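Local coordinates for protein HAD hydrolase, family IA, variant 3 (Entamoeba histolytica, PDB 6W04) that probably acts as a magnesium-dependent hydrolase of the haloacid dehalogenase superfamily, possibly in carbohydrate metabolism, at residues A[47-50]-A[51-55]; A[205-208]-A[209-213]. One frame throughout, in Å; residues are numbered along the deposited sequence.

Interaction 1 of 2, residues A[47-50]-A[51-55]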
loop_
_atom_site.group_PDB
_atom_site.type_symbol
_atom_site.label_atom_id
_atom_site.label_comp_id
_atom_site.label_asym_id
_atom_site.label_seq_id
_atom_site.Cartn_x
_atom_site.Cartn_y
_atom_site.Cartn_z
ATOM N N THR A 47 4.020 7.090 -10.716
ATOM C CA THR A 47 2.568 7.166 -10.790
ATOM C C THR A 47 2.053 6.405 -12.007
ATOM O O THR A 47 2.784 6.149 -12.962
ATOM C CB THR A 47 2.096 8.619 -10.877
ATOM O OG1 THR A 47 2.602 9.235 -12.080
ATOM C CG2 THR A 47 2.584 9.435 -9.657
ATOM N N ASN A 48 0.737 6.144 -12.025
ATOM C CA ASN A 48 0.170 5.543 -13.215
ATOM C C ASN A 48 0.425 6.424 -14.428
ATOM O O ASN A 48 0.685 5.925 -15.526
ATOM C CB ASN A 48 -1.325 5.293 -13.022
ATOM C CG ASN A 48 -1.581 4.105 -12.122
ATOM O OD1 ASN A 48 -0.666 3.320 -11.844
ATOM N ND2 ASN A 48 -2.814 3.957 -11.667
ATOM N N LYS A 49 0.336 7.737 -14.247
ATOM C CA LYS A 49 0.535 8.640 -15.372
ATOM C C LYS A 49 1.942 8.496 -15.930
ATOM O O LYS A 49 2.146 8.482 -17.157
ATOM C CB LYS A 49 0.272 10.079 -14.924
ATOM C CG LYS A 49 0.438 11.135 -16.018
ATOM C CD LYS A 49 -0.273 12.438 -15.585
ATOM C CE LYS A 49 -0.263 13.526 -16.679
ATOM N NZ LYS A 49 1.096 14.110 -16.933
ATOM N N GLN A 50 2.935 8.427 -15.039
ATOM C CA GLN A 50 4.318 8.300 -15.483
ATOM C C GLN A 50 4.535 6.999 -16.232
ATOM O O GLN A 50 5.329 6.943 -17.180
ATOM C CB GLN A 50 5.275 8.377 -14.290
ATOM C CG GLN A 50 5.355 9.745 -13.623
ATOM C CD GLN A 50 6.277 9.732 -12.407
ATOM O OE1 GLN A 50 5.893 9.280 -11.335
ATOM N NE2 GLN A 50 7.486 10.239 -12.575
ATOM N N LEU A 51 3.874 5.921 -15.792
ATOM C CA LEU A 51 4.003 4.646 -16.496
ATOM C C LEU A 51 3.452 4.749 -17.915
ATOM O O LEU A 51 4.101 4.330 -18.886
ATOM C CB LEU A 51 3.271 3.540 -15.724
ATOM C CG LEU A 51 4.059 2.706 -14.704
ATOM C CD1 LEU A 51 4.965 1.734 -15.399
ATOM C CD2 LEU A 51 4.865 3.569 -13.771
ATOM N N ILE A 52 2.256 5.311 -18.057
ATOM C CA ILE A 52 1.646 5.414 -19.384
ATOM C C ILE A 52 2.470 6.323 -20.282
ATOM O O ILE A 52 2.675 6.030 -21.473
ATOM C CB ILE A 52 0.194 5.905 -19.271
ATOM C CG1 ILE A 52 -0.613 4.942 -18.405
ATOM C CG2 ILE A 52 -0.403 6.050 -20.682
ATOM C CD1 ILE A 52 -1.771 5.607 -17.626
ATOM N N GLU A 53 2.949 7.450 -19.729
ATOM C CA GLU A 53 3.819 8.340 -20.490
ATOM C C GLU A 53 5.091 7.632 -20.937
ATOM O O GLU A 53 5.577 7.871 -22.042
ATOM C CB GLU A 53 4.163 9.594 -19.671
ATOM C CG GLU A 53 2.914 10.471 -19.451
ATOM C CD GLU A 53 3.164 11.640 -18.525
ATOM O OE1 GLU A 53 4.087 11.540 -17.686
ATOM O OE2 GLU A 53 2.460 12.663 -18.671
ATOM N N HIS A 54 5.660 6.779 -20.085
ATOM C CA HIS A 54 6.811 5.993 -20.522
ATOM C C HIS A 54 6.448 5.107 -21.708
ATOM O O HIS A 54 7.189 5.040 -22.698
ATOM C CB HIS A 54 7.344 5.119 -19.391
ATOM C CG HIS A 54 8.501 4.269 -19.812
ATOM N ND1 HIS A 54 9.803 4.721 -19.768
ATOM C CD2 HIS A 54 8.553 3.022 -20.328
ATOM C CE1 HIS A 54 10.610 3.777 -20.226
ATOM N NE2 HIS A 54 9.875 2.729 -20.558
ATOM N N ILE A 55 5.310 4.422 -21.619
ATOM C CA ILE A 55 4.897 3.470 -22.650
ATOM C C ILE A 55 4.616 4.185 -23.969
ATOM O O ILE A 55 5.020 3.718 -25.039
ATOM C CB ILE A 55 3.668 2.679 -22.159
ATOM C CG1 ILE A 55 4.081 1.720 -21.023
ATOM C CG2 ILE A 55 2.989 1.948 -23.346
ATOM C CD1 ILE A 55 2.909 1.164 -20.177
#
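Lys-49 and Glu-53, one helical turn apart, are joined by a salt bridge in which the ammonium NZ lies 2.6 Å from Glu-53 OE2, above the carboxylate plane rather than within it. The two side chains cross at an oblique angle: Lys-49 runs out with CG anti to the backbone N (chi1 -180°) and bends only at its last torsion, which turns NZ back onto the acid, while Glu-53 CG lies 3.1 Å from Lys-49 O. OE2 also accepts from the backbone N of Ile-60, so two donors grip it and tie the helix to the loop that follows. A backbone bond from Glu-53 N to Lys-49 O (2.9 Å) joins the same two residues. Leu-51 CD2 packs 3.4 Å from Thr-47 O, and Ile-52 CD1 reaches back to Asn-48 O (3.2 Å); the Ile-52 side chain packs on Trp-23 of helix 16-31 and Tyr-68 of helix 62-82. At the start, Gln-50 N donates to Thr-47 OG1 (3.1 Å), and Gln-50 folds back so that OE1 receives Thr-47 N at 2.9 Å in a nearly straight bond. This reciprocal pair is a capping box, here opening helix 48-56 with an i to i+4 salt bridge just behind it.

Interaction 2 of 2, residues A[205-208]-A[209-213]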
loop_
_atom_site.group_PDB
_atom_site.type_symbol
_atom_site.label_atom_id
_atom_site.label_comp_id
_atom_site.label_asym_id
_atom_site.label_seq_id
_atom_site.Cartn_x
_atom_site.Cartn_y
_atom_site.Cartn_z
ATOM N N ALA A 205 12.085 -3.742 10.282
ATOM C CA ALA A 205 11.440 -4.237 9.075
ATOM C C ALA A 205 11.282 -5.741 9.227
ATOM O O ALA A 205 12.079 -6.387 9.911
ATOM C CB ALA A 205 12.244 -3.868 7.814
ATOM N N ILE A 206 10.221 -6.291 8.631
ATOM C CA ILE A 206 9.904 -7.705 8.780
ATOM C C ILE A 206 9.461 -8.276 7.442
ATOM O O ILE A 206 9.083 -7.548 6.516
ATOM C CB ILE A 206 8.810 -7.959 9.840
ATOM C CG1 ILE A 206 7.521 -7.235 9.431
ATOM C CG2 ILE A 206 9.306 -7.544 11.221
ATOM C CD1 ILE A 206 6.370 -7.374 10.409
ATOM N N HIS A 207 9.490 -9.612 7.364
ATOM C CA HIS A 207 9.053 -10.292 6.147
ATOM C C HIS A 207 7.547 -10.499 6.138
ATOM O O HIS A 207 6.895 -10.274 5.113
ATOM C CB HIS A 207 9.782 -11.627 5.986
ATOM C CG HIS A 207 11.250 -11.480 5.741
ATOM N ND1 HIS A 207 12.199 -11.726 6.713
ATOM C CD2 HIS A 207 11.935 -11.091 4.638
ATOM C CE1 HIS A 207 13.404 -11.500 6.217
ATOM N NE2 HIS A 207 13.272 -11.117 4.960
ATOM N N THR A 208 6.981 -10.940 7.265
ATOM C CA THR A 208 5.544 -11.173 7.400
ATOM C C THR A 208 5.082 -10.728 8.784
ATOM O O THR A 208 5.892 -10.454 9.675
ATOM C CB THR A 208 5.173 -12.646 7.209
ATOM O OG1 THR A 208 5.437 -13.354 8.425
ATOM C CG2 THR A 208 5.960 -13.277 6.077
ATOM N N PHE A 209 3.760 -10.697 8.985
ATOM C CA PHE A 209 3.250 -10.272 10.285
ATOM C C PHE A 209 3.428 -11.328 11.372
ATOM O O PHE A 209 3.212 -11.014 12.547
ATOM C CB PHE A 209 1.783 -9.833 10.159
ATOM C CG PHE A 209 1.619 -8.618 9.282
ATOM C CD1 PHE A 209 1.735 -7.342 9.820
ATOM C CD2 PHE A 209 1.448 -8.759 7.909
ATOM C CE1 PHE A 209 1.632 -6.214 9.010
ATOM C CE2 PHE A 209 1.352 -7.640 7.083
ATOM C CZ PHE A 209 1.437 -6.367 7.632
ATOM N N ASN A 210 3.845 -12.550 11.022
ATOM C CA ASN A 210 4.260 -13.516 12.037
ATOM C C ASN A 210 5.455 -13.028 12.842
ATOM O O ASN A 210 5.701 -13.540 13.937
ATOM C CB ASN A 210 4.628 -14.863 11.403
ATOM C CG ASN A 210 3.432 -15.587 10.818
ATOM O OD1 ASN A 210 2.302 -15.408 11.268
ATOM N ND2 ASN A 210 3.679 -16.414 9.808
ATOM N N GLU A 211 6.201 -12.052 12.328
ATOM C CA GLU A 211 7.466 -11.643 12.920
ATOM C C GLU A 211 7.339 -10.426 13.824
ATOM O O GLU A 211 8.353 -9.894 14.278
ATOM C CB GLU A 211 8.482 -11.375 11.814
ATOM C CG GLU A 211 8.739 -12.580 10.921
ATOM C CD GLU A 211 9.730 -12.271 9.816
ATOM O OE1 GLU A 211 9.882 -11.077 9.484
ATOM O OE2 GLU A 211 10.361 -13.214 9.294
ATOM N N ILE A 212 6.124 -9.969 14.094
ATOM C CA ILE A 212 5.901 -8.799 14.930
ATOM C C ILE A 212 4.890 -9.160 16.017
ATOM O O ILE A 212 3.974 -9.958 15.788
ATOM C CB ILE A 212 5.428 -7.600 14.076
ATOM C CG1 ILE A 212 5.468 -6.302 14.878
ATOM C CG2 ILE A 212 4.032 -7.839 13.488
ATOM C CD1 ILE A 212 6.848 -5.897 15.311
ATOM N N THR A 213 5.075 -8.596 17.210
ATOM C CA THR A 213 4.123 -8.729 18.304
ATOM C C THR A 213 3.595 -7.357 18.711
ATOM O O THR A 213 4.202 -6.319 18.425
ATOM C CB THR A 213 4.745 -9.413 19.534
ATOM O OG1 THR A 213 5.620 -8.500 20.207
ATOM C CG2 THR A 213 5.520 -10.660 19.135
#
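Phe-209 follows directly on Thr-208, and its CB lies 3.7 Å from Thr-208 C while the ring is carried off the turn, to stack edge-to-face on Phe-167 and pack against Leu-94. Asn-210 comes next. Its backbone N donates to Thr-208 OG1 at 3.2 Å, a bent bond of 139°, and its CB sits close to the same hydroxyl. A chi1 of 80° sets OG1 between the backbone N and the carbonyl carbon of Thr-208, facing the N-H of Asn-210.

Glu-211 binds twice, through different groups. Its N donates to Thr-208 O at 3.1 Å, from above the carbonyl plane, closing the turn. Its extended side chain then doubles back past Ile-206, running in the opposite direction, and OE1 takes His-207 N at 2.6 Å, with the donor above the carboxylate plane. OE2 lies at the edge of the imidazole, 3.5 Å from His-207 ND1, with ring and carboxylate planes steeply inclined. Ile-212 completes the run: its CB meets Ile-206 CD1 at 3.8 Å, the two side chains crossing at about a right angle.

The carboxylate thus satisfies a backbone N-H where strand 205-206 ends, and its negative charge beside the imidazole would probably favour a protonated His-207; Thr-208 N, by contrast, is buried without a partner.

Overall arrangement
Interaction 1 comes first along the chain and interaction 2 near its end, on opposite sides of the chain's centre; their centres are about 33 Å apart and their nearest atoms about 22 Å. Residues 47-55 belong to a group of helices that includes 16-31, 37-43 and 62-82, the likely cap of this HAD hydrolase. Residues 205-213 begin in strand 205-206, an edge strand of the parallel sheet, and lead to helix 214-222. The magnesium ion of Asp-7, Asn-9 and Asp-169 is about 12 Å from the side chain of Asn-48 and about 10 Å from that of Phe-209. One contact thus lies in the probable cap, the other at the core sheet's edge, with the metal between.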